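Local coordinates for protein putative methylase (Clostridium difficile, PDB 3LDU) that probably methylates guanine bases of ribosomal RNA, joining a probably RNA-binding THUMP region to a Rossmann-like methyltransferase domain with bound GTP, at residues T8-F14 against A59-K65; E24-Y30 against K51-R57; K142-F146 against I156-T160; L165-G169 against R180-A185. All blocks are in the same frame, centred on the assembly; numbering follows the deposited sequence. Where two conformers were deposited one is given.

Contact 1. Residues T8-F14 against A59-K65; sequences TLISPCF and AERVHLK
Pro12 lays the CG and CD edge of its ring against the imidazole of His63, the two side chains crossing at about a right angle; CD sits at the edge of the imidazole, 3.6 Å from His63 CD2. The carbonyl of Arg61 closes in on the same proline carbon and also accepts a bond of 3.0 Å from Ser11 OG to Arg61 O, a hydroxyl shared with Tyr42. Ile10 and His63 form an antiparallel hydrogen-bonded pair, with Ile10 N to His63 O and His63 N to Ile10 O both at 2.8 Å. On their face the CD1 of Ile10 rests on the extended methylene chain of Lys65, whose amine goes on to Glu68. The other face carries Leu9, its CD1 3.9 Å from Val62 CG1 and its CD2 3.8 Å from Leu64 CD1. Beyond the Ile10-His63 pair, Glu60 N makes a nearly straight bond of 2.9 Å to Pro12 O. The bent Glu60 side chain then brings OE2 to the edge of the Phe14 ring, 3.3 Å from CD1, with ring and carboxylate planes 79° apart. A water joins that OE2 to Phe14 N, while Thr182 and Arg180 hold the carboxylate from outside. Strands 7-12 and 63-70 are thereby adjacent antiparallel members of the N-terminal ferredoxin-like sheet, in line with the RlmL-type domain of this family.

Contact 2. Residues E24-Y30 against K51-R57; sequences EITNLGY and KSNMWLR
Two hydrogen bonds tie the segments, Glu24 to Arg57 and Lys51 to Leu28. The carboxylate of Glu24 reaches the chain just beyond helix 48-55, where OE1 takes the N-H of Arg57 at 2.8 Å on its syn lone pair, the N-H...O angle being 166°. A water donates both to this oxygen and to Trp55 O, while Tyr189 OH also binds OE1 and Cys58 N is held by OE2, so that both oxygens of this buried carboxylate are engaged. At the other end the Lys51 chain, bent at chi3 (55°), delivers NZ to Leu28 O at 3.1 Å, in the carbonyl plane. Helices 18-27 and 48-55 are the two helices of the ferredoxin-like domain, and the first closes in a Schellman motif at Gly29. Apolar packing fills the middle. Leu28 splits its methyls, CD1 going to Leu56 CD2 (3.8 Å) and CD2 to Trp55 CB (3.8 Å); Leu56 CD2 also meets Glu24 CB at 3.6 Å. Tyr30 and Lys51 cross obliquely, with Tyr30 OH 3.3 Å from Lys51 CE and bonded onward to Asp45.

Contact 3. Residues K142-F146 against I156-T160; sequences KYPIF and ISIDT
Ile158 packs against the chain of Tyr143-Ile145 along nearly its whole length. Its CB lies 4.0 Å from Pro144 O. From there CG2, anti to the backbone N because chi1 is -47°, lies 3.4 Å from Pro144 O and turns toward Tyr143; its closest side-chain approach there is 3.9 Å at Tyr143 CB, near the plane of the ring at its edge. The other branch runs alongside Ile145 and points the same way: CG1 meets Ile145 CD1 at 3.9 Å, and the terminal CD1 meets that methyl again, a little farther off. In the backbone, Asp159 N donates to Pro144 O, and Phe146 and Ser157 exchange a reciprocal pair of bonds, the one from Phe146 N to Ser157 O being 2.8 Å. On the face of Phe146 and Ser157, the phenyl ring lies beside Asp159 with CE1 3.5 Å from Asp159 CB; the ring and carboxylate planes are 62° apart. That carboxylate is held by Arg61 and by the backbone N-H groups of Thr161 and Gly162. The two segments lie on the hairpin of strands 145-150 and 153-159, flanked in the sheet by strand 98-104 on the side of 145-150 and by strand 63-70 on the side of 153-159.

Contact 4. Residues L165-G169 against R180-A185; sequences LHKRG and RETLAA
The imidazole of His166 is hydrogen-bonded by Glu181 and packed against the guanidinium of Arg180, two side chains of opposite charge from the start of helix 181-189. Glu181 OE1 takes the N-H of ND1 at 3.1 Å; the oxygen lies near the imidazole plane, yet the ring nitrogen approaches it from above the carboxylate plane, 41° out of it. Arg180, extended from CG to NE and paired with Glu60, crosses the ring at about a right angle, and His166 CD2 sits over a face of its guanidinium, 3.1 Å from NH2. The two planes are 51° apart, too far tilted for a parallel stack. A chi1 of 73° sets the imidazole between the backbone N and carbonyl carbon of His166, where Arg180 and Glu181 can both reach it. Beside it, Arg168 slides past Glu181 in the opposite direction, with Glu181 CB over its guanidinium face, 3.6 Å from NE. Arg168 NE forms a salt bridge with Glu212; separately, a water bonded to the backbone N of Arg168 donates to Glu181 OE2. With Arg171 also on OE1, the Glu181 carboxylate would probably balance that positive charge and, through ND1, limit rotation of the imidazole.

Contacts 1 and 2 belong to the same ferredoxin-like unit, their centres 11 Å apart: helix 48-55 packs on Leu9 and Val62, helix 18-27 on Ser11 and Cys13. Contact 3 extends the sheet of contact 1, as Leu64 N reaches Ile158 O at 2.8 Å and joins strand 63-70 to strand 153-159. Contact 4 ties this part to the methyltransferase domain. Contact 1 meets it through Glu60, with OE1 2.8 Å from Arg180 NE, and contact 2 through Arg57 O, 3.0 Å from Arg168 NH1. Contact 4 reaches toward the nucleotide, the Glu181 side chain being about 8 Å from bound GTP and about 4 Å from that of Thr208, which binds it; contact 3 lies away from that pocket.

Contact 1. Residues T8-F14 against A59-K65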
loop_
_atom_site.group_PDB
_atom_site.type_symbol
_atom_site.label_atom_id
_atom_site.label_comp_id
_atom_site.label_asym_id
_atom_site.label_seq_id
_atom_site.Cartn_x
_atom_site.Cartn_y
_atom_site.Cartn_z
ATOM N N THR A 8 -10.244 17.080 -0.990
ATOM C CA THR A 8 -10.039 16.259 0.189
ATOM C C THR A 8 -9.988 14.814 -0.283
ATOM O O THR A 8 -10.944 14.329 -0.886
ATOM C CB THR A 8 -11.172 16.433 1.201
ATOM O OG1 THR A 8 -11.193 17.796 1.635
ATOM C CG2 THR A 8 -10.957 15.536 2.419
ATOM N N LEU A 9 -8.861 14.143 -0.013
ATOM C CA LEU A 9 -8.665 12.763 -0.426
ATOM C C LEU A 9 -8.575 11.878 0.801
ATOM O O LEU A 9 -8.230 12.341 1.900
ATOM C CB LEU A 9 -7.379 12.622 -1.250
ATOM C CG LEU A 9 -7.202 13.562 -2.444
ATOM C CD1 LEU A 9 -5.898 13.289 -3.182
ATOM C CD2 LEU A 9 -8.396 13.448 -3.407
ATOM N N ILE A 10 -8.897 10.607 0.603
ATOM C CA ILE A 10 -8.755 9.606 1.636
ATOM C C ILE A 10 -7.963 8.420 1.101
ATOM O O ILE A 10 -8.293 7.856 0.044
ATOM C CB ILE A 10 -10.125 9.103 2.079
ATOM C CG1 ILE A 10 -11.005 10.279 2.513
ATOM C CG2 ILE A 10 -9.978 8.068 3.226
ATOM C CD1 ILE A 10 -12.431 9.873 2.728
ATOM N N SER A 11 -6.924 8.029 1.833
ATOM C CA SER A 11 -6.189 6.822 1.477
ATOM C C SER A 11 -6.244 5.790 2.581
ATOM O O SER A 11 -5.736 6.011 3.676
ATOM C CB SER A 11 -4.741 7.145 1.129
ATOM O OG SER A 11 -4.683 7.757 -0.146
ATOM N N PRO A 12 -6.890 4.659 2.295
ATOM C CA PRO A 12 -6.927 3.547 3.235
ATOM C C PRO A 12 -5.548 2.896 3.274
ATOM O O PRO A 12 -4.765 3.001 2.323
ATOM C CB PRO A 12 -7.939 2.581 2.595
ATOM C CG PRO A 12 -8.639 3.369 1.529
ATOM C CD PRO A 12 -7.668 4.393 1.071
ATOM N N CYS A 13 -5.240 2.243 4.381
ATOM C CA CYS A 13 -4.000 1.493 4.494
ATOM C C CYS A 13 -4.220 0.407 5.511
ATOM O O CYS A 13 -5.176 0.455 6.276
ATOM C CB CYS A 13 -2.864 2.396 4.972
ATOM S SG CYS A 13 -3.163 3.174 6.610
ATOM N N PHE A 14 -3.336 -0.579 5.534
ATOM C CA PHE A 14 -3.465 -1.607 6.555
ATOM C C PHE A 14 -3.172 -1.031 7.935
ATOM O O PHE A 14 -2.433 -0.055 8.065
ATOM C CB PHE A 14 -2.629 -2.836 6.207
ATOM C CG PHE A 14 -3.323 -3.760 5.245
ATOM C CD1 PHE A 14 -3.144 -3.627 3.881
ATOM C CD2 PHE A 14 -4.196 -4.731 5.708
ATOM C CE1 PHE A 14 -3.802 -4.466 2.998
ATOM C CE2 PHE A 14 -4.852 -5.572 4.831
ATOM C CZ PHE A 14 -4.655 -5.441 3.474
ATOM N N ALA A 59 -0.304 3.484 0.462
ATOM C CA ALA A 59 -1.749 3.629 0.310
ATOM C C ALA A 59 -2.308 2.460 -0.477
ATOM O O ALA A 59 -1.714 2.041 -1.463
ATOM C CB ALA A 59 -2.067 4.940 -0.429
ATOM N N GLU A 60 -3.467 1.949 -0.072
ATOM C CA GLU A 60 -4.084 0.873 -0.844
ATOM C C GLU A 60 -4.878 1.444 -2.013
ATOM O O GLU A 60 -5.141 0.742 -2.984
ATOM C CB GLU A 60 -5.007 0.019 0.021
ATOM C CG GLU A 60 -4.302 -0.671 1.167
ATOM C CD GLU A 60 -3.237 -1.650 0.698
ATOM O OE1 GLU A 60 -3.476 -2.379 -0.290
ATOM O OE2 GLU A 60 -2.167 -1.700 1.343
ATOM N N ARG A 61 -5.263 2.712 -1.889
ATOM C CA ARG A 61 -5.887 3.434 -2.989
ATOM C C ARG A 61 -6.125 4.877 -2.587
ATOM O O ARG A 61 -5.748 5.296 -1.491
ATOM C CB ARG A 61 -7.172 2.760 -3.485
ATOM C CG ARG A 61 -8.190 2.469 -2.406
ATOM C CD ARG A 61 -9.458 1.879 -3.004
ATOM N NE ARG A 61 -9.235 0.576 -3.630
ATOM C CZ ARG A 61 -9.087 0.386 -4.936
ATOM N NH1 ARG A 61 -8.894 -0.840 -5.413
ATOM N NH2 ARG A 61 -9.132 1.420 -5.764
ATOM N N VAL A 62 -6.617 5.667 -3.534
ATOM C CA VAL A 62 -6.789 7.090 -3.301
ATOM C C VAL A 62 -8.230 7.435 -3.642
ATOM O O VAL A 62 -8.649 7.273 -4.790
ATOM C CB VAL A 62 -5.838 7.929 -4.171
ATOM C CG1 VAL A 62 -6.139 9.434 -3.995
ATOM C CG2 VAL A 62 -4.382 7.605 -3.831
ATOM N N HIS A 63 -8.989 7.858 -2.635
ATOM C CA HIS A 63 -10.397 8.231 -2.815
ATOM C C HIS A 63 -10.577 9.737 -2.803
ATOM O O HIS A 63 -9.958 10.450 -2.015
ATOM C CB HIS A 63 -11.239 7.673 -1.666
ATOM C CG HIS A 63 -11.309 6.177 -1.620
ATOM N ND1 HIS A 63 -12.327 5.467 -2.204
ATOM C CD2 HIS A 63 -10.485 5.265 -1.052
ATOM C CE1 HIS A 63 -12.136 4.172 -2.004
ATOM N NE2 HIS A 63 -11.022 4.027 -1.298
ATOM N N LEU A 64 -11.457 10.221 -3.668
ATOM C CA LEU A 64 -11.879 11.611 -3.626
ATOM C C LEU A 64 -13.121 11.697 -2.729
ATOM O O LEU A 64 -14.152 11.105 -3.036
ATOM C CB LEU A 64 -12.209 12.100 -5.038
ATOM C CG LEU A 64 -12.849 13.496 -5.103
ATOM C CD1 LEU A 64 -11.891 14.554 -4.556
ATOM C CD2 LEU A 64 -13.249 13.824 -6.527
ATOM N N LYS A 65 -13.013 12.409 -1.609
ATOM C CA LYS A 65 -14.125 12.499 -0.671
ATOM C C LYS A 65 -15.185 13.448 -1.217
ATOM O O LYS A 65 -14.870 14.574 -1.615
ATOM C CB LYS A 65 -13.655 13.010 0.674
ATOM C CG LYS A 65 -14.684 12.854 1.777
ATOM C CD LYS A 65 -14.126 13.365 3.091
ATOM C CE LYS A 65 -15.156 13.281 4.204
ATOM N NZ LYS A 65 -14.573 13.697 5.506
HETATM O O HOH W 1 -13.033 16.711 -1.849
HETATM O O HOH W 2 -1.327 -0.245 3.492
#

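Contact 2. Residues E24-Y30 against K51-R57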
loop_
_atom_site.group_PDB
_atom_site.type_symbol
_atom_site.label_atom_id
_atom_site.label_comp_id
_atom_site.label_asym_id
_atom_site.label_seq_id
_atom_site.Cartn_x
_atom_site.Cartn_y
_atom_site.Cartn_z
ATOM N N GLU A 24 4.514 9.889 4.142
ATOM C CA GLU A 24 4.583 10.006 2.679
ATOM C C GLU A 24 3.747 11.193 2.187
ATOM O O GLU A 24 4.166 11.949 1.309
ATOM C CB GLU A 24 4.006 8.758 2.010
ATOM C CG GLU A 24 4.828 7.487 2.121
ATOM C CD GLU A 24 4.318 6.443 1.136
ATOM O OE1 GLU A 24 4.952 6.278 0.076
ATOM O OE2 GLU A 24 3.256 5.836 1.390
ATOM N N ILE A 25 2.548 11.312 2.734
ATOM C CA ILE A 25 1.633 12.387 2.362
ATOM C C ILE A 25 2.232 13.735 2.731
ATOM O O ILE A 25 2.186 14.687 1.952
ATOM C CB ILE A 25 0.276 12.206 3.054
ATOM C CG1 ILE A 25 -0.438 10.981 2.471
ATOM C CG2 ILE A 25 -0.604 13.475 2.896
ATOM C CD1 ILE A 25 -1.637 10.509 3.309
ATOM N N THR A 26 2.855 13.788 3.905
ATOM C CA THR A 26 3.491 15.016 4.359
ATOM C C THR A 26 4.633 15.379 3.407
ATOM O O THR A 26 4.815 16.545 3.062
ATOM C CB THR A 26 3.985 14.871 5.820
ATOM O OG1 THR A 26 2.858 14.611 6.666
ATOM C CG2 THR A 26 4.673 16.143 6.292
ATOM N N ASN A 27 5.384 14.370 2.970
ATOM C CA ASN A 27 6.513 14.600 2.062
ATOM C C ASN A 27 6.064 15.089 0.676
ATOM O O ASN A 27 6.846 15.698 -0.044
ATOM C CB ASN A 27 7.402 13.345 1.945
ATOM C CG ASN A 27 8.483 13.279 3.024
ATOM O OD1 ASN A 27 8.767 12.205 3.576
ATOM N ND2 ASN A 27 9.095 14.419 3.326
ATOM N N LEU A 28 4.816 14.819 0.312
ATOM C CA LEU A 28 4.247 15.358 -0.934
ATOM C C LEU A 28 3.827 16.811 -0.753
ATOM O O LEU A 28 3.461 17.484 -1.719
ATOM C CB LEU A 28 3.042 14.536 -1.403
ATOM C CG LEU A 28 3.301 13.105 -1.867
ATOM C CD1 LEU A 28 1.999 12.473 -2.359
ATOM C CD2 LEU A 28 4.332 13.117 -2.967
ATOM N N GLY A 29 3.868 17.287 0.489
ATOM C CA GLY A 29 3.532 18.668 0.784
ATOM C C GLY A 29 2.096 18.879 1.206
ATOM O O GLY A 29 1.633 20.017 1.293
ATOM N N TYR A 30 1.382 17.796 1.496
ATOM C CA TYR A 30 -0.053 17.920 1.788
ATOM C C TYR A 30 -0.399 17.912 3.267
ATOM O O TYR A 30 0.298 17.307 4.088
ATOM C CB TYR A 30 -0.863 16.845 1.063
ATOM C CG TYR A 30 -0.722 16.908 -0.438
ATOM C CD1 TYR A 30 -0.781 18.128 -1.099
ATOM C CD2 TYR A 30 -0.538 15.753 -1.198
ATOM C CE1 TYR A 30 -0.657 18.208 -2.465
ATOM C CE2 TYR A 30 -0.415 15.823 -2.575
ATOM C CZ TYR A 30 -0.475 17.056 -3.199
ATOM O OH TYR A 30 -0.362 17.163 -4.565
ATOM N N LYS A 51 -0.676 13.095 -8.149
ATOM C CA LYS A 51 0.525 12.895 -7.332
ATOM C C LYS A 51 0.364 11.790 -6.306
ATOM O O LYS A 51 1.306 11.053 -6.052
ATOM C CB LYS A 51 0.936 14.188 -6.618
ATOM C CG LYS A 51 1.811 15.105 -7.471
ATOM C CD LYS A 51 2.064 16.439 -6.777
ATOM C CE LYS A 51 2.657 16.254 -5.386
ATOM N NZ LYS A 51 2.943 17.570 -4.738
ATOM N N SER A 52 -0.820 11.688 -5.705
ATOM C CA SER A 52 -1.055 10.671 -4.668
ATOM C C SER A 52 -1.020 9.262 -5.243
ATOM O O SER A 52 -0.353 8.376 -4.704
ATOM C CB SER A 52 -2.382 10.935 -3.955
ATOM O OG SER A 52 -2.313 12.168 -3.264
ATOM N N ASN A 53 -1.721 9.050 -6.349
ATOM C CA ASN A 53 -1.657 7.772 -7.049
ATOM C C ASN A 53 -0.250 7.464 -7.555
ATOM O O ASN A 53 0.200 6.318 -7.512
ATOM C CB ASN A 53 -2.640 7.769 -8.233
ATOM C CG ASN A 53 -4.051 7.510 -7.791
ATOM O OD1 ASN A 53 -4.370 6.414 -7.334
ATOM N ND2 ASN A 53 -4.914 8.520 -7.909
HETATM N N MSE A 54 0.453 8.493 -8.014
HETATM C CA MSE A 54 1.778 8.290 -8.604
HETATM C C MSE A 54 2.815 7.882 -7.564
HETATM O O MSE A 54 3.677 7.022 -7.825
HETATM C CB MSE A 54 2.248 9.569 -9.291
HETATM C CG MSE A 54 3.626 9.479 -9.936
HETATM SE SE MSE A 54 3.751 8.113 -11.339
HETATM C CE MSE A 54 2.074 8.347 -12.180
ATOM N N TRP A 55 2.737 8.516 -6.397
ATOM C CA TRP A 55 3.849 8.512 -5.451
ATOM C C TRP A 55 3.637 7.714 -4.164
ATOM O O TRP A 55 4.610 7.261 -3.559
ATOM C CB TRP A 55 4.251 9.956 -5.100
ATOM C CG TRP A 55 5.054 10.613 -6.192
ATOM C CD1 TRP A 55 4.612 11.534 -7.111
ATOM C CD2 TRP A 55 6.420 10.347 -6.509
ATOM N NE1 TRP A 55 5.643 11.871 -7.963
ATOM C CE2 TRP A 55 6.760 11.155 -7.617
ATOM C CE3 TRP A 55 7.403 9.512 -5.960
ATOM C CZ2 TRP A 55 8.037 11.154 -8.177
ATOM C CZ3 TRP A 55 8.661 9.506 -6.519
ATOM C CH2 TRP A 55 8.971 10.320 -7.616
ATOM N N LEU A 56 2.391 7.545 -3.723
ATOM C CA LEU A 56 2.189 6.877 -2.434
ATOM C C LEU A 56 2.445 5.363 -2.514
ATOM O O LEU A 56 1.799 4.657 -3.301
ATOM C CB LEU A 56 0.773 7.165 -1.905
ATOM C CG LEU A 56 0.495 8.636 -1.617
ATOM C CD1 LEU A 56 -0.967 8.795 -1.164
ATOM C CD2 LEU A 56 1.454 9.187 -0.561
ATOM N N ARG A 57 3.382 4.873 -1.695
ATOM C CA ARG A 57 3.754 3.455 -1.680
ATOM C C ARG A 57 3.005 2.647 -0.635
ATOM O O ARG A 57 2.944 1.426 -0.734
ATOM C CB ARG A 57 5.256 3.300 -1.428
ATOM C CG ARG A 57 6.115 4.140 -2.342
ATOM C CD ARG A 57 7.593 3.898 -2.123
ATOM N NE ARG A 57 8.402 4.924 -2.781
ATOM C CZ ARG A 57 8.906 4.802 -4.000
ATOM N NH1 ARG A 57 8.686 3.690 -4.707
ATOM N NH2 ARG A 57 9.615 5.793 -4.518
HETATM O O HOH W 3 6.041 8.473 -1.526
#

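Contact 3. Residues K142-F146 against I156-T160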
loop_
_atom_site.group_PDB
_atom_site.type_symbol
_atom_site.label_atom_id
_atom_site.label_comp_id
_atom_site.label_asym_id
_atom_site.label_seq_id
_atom_site.Cartn_x
_atom_site.Cartn_y
_atom_site.Cartn_z
ATOM N N LYS A 142 -15.848 5.720 -16.265
ATOM C CA LYS A 142 -16.326 5.179 -14.988
ATOM C C LYS A 142 -15.834 5.971 -13.768
ATOM O O LYS A 142 -14.650 6.311 -13.666
ATOM C CB LYS A 142 -15.893 3.706 -14.892
ATOM C CG LYS A 142 -16.401 2.932 -13.689
ATOM C CD LYS A 142 -15.924 1.472 -13.768
ATOM C CE LYS A 142 -16.100 0.733 -12.441
ATOM N NZ LYS A 142 -15.362 -0.570 -12.379
ATOM N N TYR A 143 -16.774 6.265 -12.865
ATOM C CA TYR A 143 -16.530 6.949 -11.587
ATOM C C TYR A 143 -17.048 6.034 -10.481
ATOM O O TYR A 143 -18.220 6.119 -10.106
ATOM C CB TYR A 143 -17.307 8.283 -11.554
ATOM C CG TYR A 143 -16.792 9.301 -12.545
ATOM C CD1 TYR A 143 -15.963 10.342 -12.139
ATOM C CD2 TYR A 143 -17.104 9.206 -13.899
ATOM C CE1 TYR A 143 -15.479 11.279 -13.065
ATOM C CE2 TYR A 143 -16.620 10.119 -14.822
ATOM C CZ TYR A 143 -15.807 11.154 -14.396
ATOM O OH TYR A 143 -15.324 12.062 -15.314
ATOM N N PRO A 144 -16.189 5.134 -9.963
ATOM C CA PRO A 144 -16.690 4.116 -9.038
ATOM C C PRO A 144 -16.982 4.744 -7.688
ATOM O O PRO A 144 -16.118 5.404 -7.118
ATOM C CB PRO A 144 -15.522 3.117 -8.932
ATOM C CG PRO A 144 -14.590 3.466 -10.105
ATOM C CD PRO A 144 -14.762 4.950 -10.273
ATOM N N ILE A 145 -18.192 4.544 -7.186
ATOM C CA ILE A 145 -18.608 5.179 -5.944
ATOM C C ILE A 145 -18.384 4.222 -4.774
ATOM O O ILE A 145 -18.771 3.052 -4.837
ATOM C CB ILE A 145 -20.095 5.586 -6.013
ATOM C CG1 ILE A 145 -20.379 6.393 -7.293
ATOM C CG2 ILE A 145 -20.505 6.367 -4.769
ATOM C CD1 ILE A 145 -19.649 7.741 -7.385
ATOM N N PHE A 146 -17.746 4.724 -3.721
ATOM C CA PHE A 146 -17.485 3.925 -2.524
ATOM C C PHE A 146 -18.235 4.528 -1.337
ATOM O O PHE A 146 -18.213 5.748 -1.141
ATOM C CB PHE A 146 -15.984 3.904 -2.223
ATOM C CG PHE A 146 -15.201 2.866 -3.003
ATOM C CD1 PHE A 146 -15.256 2.810 -4.397
ATOM C CD2 PHE A 146 -14.384 1.960 -2.338
ATOM C CE1 PHE A 146 -14.515 1.859 -5.099
ATOM C CE2 PHE A 146 -13.646 1.014 -3.042
ATOM C CZ PHE A 146 -13.713 0.966 -4.418
ATOM N N ILE A 156 -19.086 9.201 1.608
ATOM C CA ILE A 156 -19.179 8.795 0.217
ATOM C C ILE A 156 -17.984 9.365 -0.541
ATOM O O ILE A 156 -17.632 10.540 -0.383
ATOM C CB ILE A 156 -20.516 9.259 -0.454
ATOM C CG1 ILE A 156 -21.719 8.684 0.292
ATOM C CG2 ILE A 156 -20.588 8.778 -1.892
ATOM C CD1 ILE A 156 -23.053 9.146 -0.260
ATOM N N SER A 157 -17.350 8.533 -1.352
ATOM C CA SER A 157 -16.198 8.982 -2.098
ATOM C C SER A 157 -16.222 8.369 -3.485
ATOM O O SER A 157 -17.026 7.477 -3.767
ATOM C CB SER A 157 -14.910 8.561 -1.376
ATOM O OG SER A 157 -14.841 7.149 -1.294
ATOM N N ILE A 158 -15.340 8.860 -4.349
ATOM C CA ILE A 158 -15.146 8.255 -5.664
ATOM C C ILE A 158 -13.730 7.699 -5.737
ATOM O O ILE A 158 -12.768 8.380 -5.390
ATOM C CB ILE A 158 -15.354 9.275 -6.810
ATOM C CG1 ILE A 158 -16.655 10.072 -6.582
ATOM C CG2 ILE A 158 -15.340 8.571 -8.171
ATOM C CD1 ILE A 158 -17.034 11.002 -7.723
ATOM N N ASP A 159 -13.612 6.453 -6.173
ATOM C CA ASP A 159 -12.308 5.817 -6.343
ATOM C C ASP A 159 -11.560 6.454 -7.516
ATOM O O ASP A 159 -12.088 6.490 -8.630
ATOM C CB ASP A 159 -12.516 4.323 -6.593
ATOM C CG ASP A 159 -11.219 3.595 -6.900
ATOM O OD1 ASP A 159 -10.163 4.075 -6.460
ATOM O OD2 ASP A 159 -11.266 2.543 -7.572
ATOM N N THR A 160 -10.351 6.962 -7.274
ATOM C CA THR A 160 -9.557 7.595 -8.336
ATOM C C THR A 160 -8.529 6.626 -8.907
ATOM O O THR A 160 -7.839 6.938 -9.882
ATOM C CB THR A 160 -8.804 8.860 -7.850
ATOM O OG1 THR A 160 -7.718 8.478 -6.995
ATOM C CG2 THR A 160 -9.726 9.805 -7.091
HETATM O O HOH W 4 -16.088 6.216 1.034
#

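Contact 4. Residues L165-G169 against R180-A185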
loop_
_atom_site.group_PDB
_atom_site.type_symbol
_atom_site.label_atom_id
_atom_site.label_comp_id
_atom_site.label_asym_id
_atom_site.label_seq_id
_atom_site.Cartn_x
_atom_site.Cartn_y
_atom_site.Cartn_z
ATOM N N LEU A 165 -3.738 -0.189 -5.452
ATOM C CA LEU A 165 -2.426 0.423 -5.631
ATOM C C LEU A 165 -1.257 -0.546 -5.437
ATOM O O LEU A 165 -0.185 -0.363 -6.030
ATOM C CB LEU A 165 -2.255 1.635 -4.698
ATOM C CG LEU A 165 -2.751 2.976 -5.226
ATOM C CD1 LEU A 165 -2.371 4.089 -4.258
ATOM C CD2 LEU A 165 -2.186 3.248 -6.633
ATOM N N HIS A 166 -1.448 -1.579 -4.619
ATOM C CA HIS A 166 -0.343 -2.505 -4.380
ATOM C C HIS A 166 0.074 -3.212 -5.669
ATOM O O HIS A 166 1.182 -3.752 -5.764
ATOM C CB HIS A 166 -0.665 -3.510 -3.263
ATOM C CG HIS A 166 -1.653 -4.571 -3.659
ATOM N ND1 HIS A 166 -1.272 -5.765 -4.220
ATOM C CD2 HIS A 166 -3.004 -4.609 -3.546
ATOM C CE1 HIS A 166 -2.353 -6.502 -4.453
ATOM N NE2 HIS A 166 -3.409 -5.823 -4.059
ATOM N N LYS A 167 -0.805 -3.197 -6.668
ATOM C CA LYS A 167 -0.461 -3.785 -7.951
ATOM C C LYS A 167 0.299 -2.741 -8.760
ATOM O O LYS A 167 -0.312 -1.949 -9.492
ATOM C CB LYS A 167 -1.721 -4.255 -8.676
ATOM C CG LYS A 167 -2.561 -5.213 -7.851
ATOM C CD LYS A 167 -3.752 -5.746 -8.606
ATOM C CE LYS A 167 -4.480 -6.792 -7.773
ATOM N NZ LYS A 167 -5.469 -7.563 -8.580
ATOM N N ARG A 168 1.621 -2.709 -8.599
ATOM C CA ARG A 168 2.455 -1.754 -9.334
ATOM C C ARG A 168 2.529 -2.148 -10.804
ATOM O O ARG A 168 2.740 -1.304 -11.674
ATOM C CB ARG A 168 3.883 -1.674 -8.769
ATOM C CG ARG A 168 4.115 -0.706 -7.603
ATOM C CD ARG A 168 3.549 -1.289 -6.365
ATOM N NE ARG A 168 4.199 -0.873 -5.118
ATOM C CZ ARG A 168 3.627 -0.092 -4.207
ATOM N NH1 ARG A 168 4.265 0.182 -3.072
ATOM N NH2 ARG A 168 2.411 0.412 -4.425
ATOM N N GLY A 169 2.357 -3.437 -11.071
ATOM C CA GLY A 169 2.462 -3.955 -12.424
ATOM C C GLY A 169 3.555 -4.996 -12.587
ATOM O O GLY A 169 3.661 -5.622 -13.633
ATOM N N ARG A 180 2.403 -8.314 0.599
ATOM C CA ARG A 180 1.779 -7.231 -0.166
ATOM C C ARG A 180 2.794 -6.113 -0.439
ATOM O O ARG A 180 3.593 -5.781 0.443
ATOM C CB ARG A 180 0.601 -6.683 0.642
ATOM C CG ARG A 180 -0.405 -5.927 -0.170
ATOM C CD ARG A 180 -1.611 -5.612 0.702
ATOM N NE ARG A 180 -2.734 -5.088 -0.067
ATOM C CZ ARG A 180 -3.794 -5.808 -0.433
ATOM N NH1 ARG A 180 -3.882 -7.094 -0.103
ATOM N NH2 ARG A 180 -4.769 -5.235 -1.129
ATOM N N GLU A 181 2.770 -5.536 -1.645
ATOM C CA GLU A 181 3.745 -4.500 -2.027
ATOM C C GLU A 181 3.723 -3.274 -1.092
ATOM O O GLU A 181 4.770 -2.687 -0.778
ATOM C CB GLU A 181 3.525 -4.051 -3.481
ATOM C CG GLU A 181 3.805 -5.119 -4.533
ATOM C CD GLU A 181 2.597 -5.991 -4.866
ATOM O OE1 GLU A 181 1.746 -6.239 -3.978
ATOM O OE2 GLU A 181 2.506 -6.435 -6.033
ATOM N N THR A 182 2.526 -2.856 -0.685
ATOM C CA THR A 182 2.383 -1.693 0.195
ATOM C C THR A 182 2.981 -1.979 1.577
ATOM O O THR A 182 3.657 -1.132 2.163
ATOM C CB THR A 182 0.916 -1.324 0.383
ATOM O OG1 THR A 182 0.164 -2.512 0.655
ATOM C CG2 THR A 182 0.381 -0.664 -0.900
ATOM N N LEU A 183 2.721 -3.174 2.091
ATOM C CA LEU A 183 3.307 -3.583 3.369
ATOM C C LEU A 183 4.831 -3.599 3.267
ATOM O O LEU A 183 5.526 -3.086 4.146
ATOM C CB LEU A 183 2.776 -4.949 3.777
ATOM C CG LEU A 183 3.333 -5.543 5.071
ATOM C CD1 LEU A 183 3.087 -4.605 6.226
ATOM C CD2 LEU A 183 2.693 -6.892 5.342
ATOM N N ALA A 184 5.345 -4.184 2.188
ATOM C CA ALA A 184 6.791 -4.236 1.976
ATOM C C ALA A 184 7.420 -2.849 1.961
ATOM O O ALA A 184 8.440 -2.618 2.583
ATOM C CB ALA A 184 7.121 -4.993 0.669
ATOM N N ALA A 185 6.816 -1.902 1.245
ATOM C CA ALA A 185 7.346 -0.542 1.283
ATOM C C ALA A 185 7.336 0.014 2.699
ATOM O O ALA A 185 8.267 0.706 3.107
ATOM C CB ALA A 185 6.533 0.374 0.341
HETATM O O HOH W 5 3.462 -5.176 -8.096
#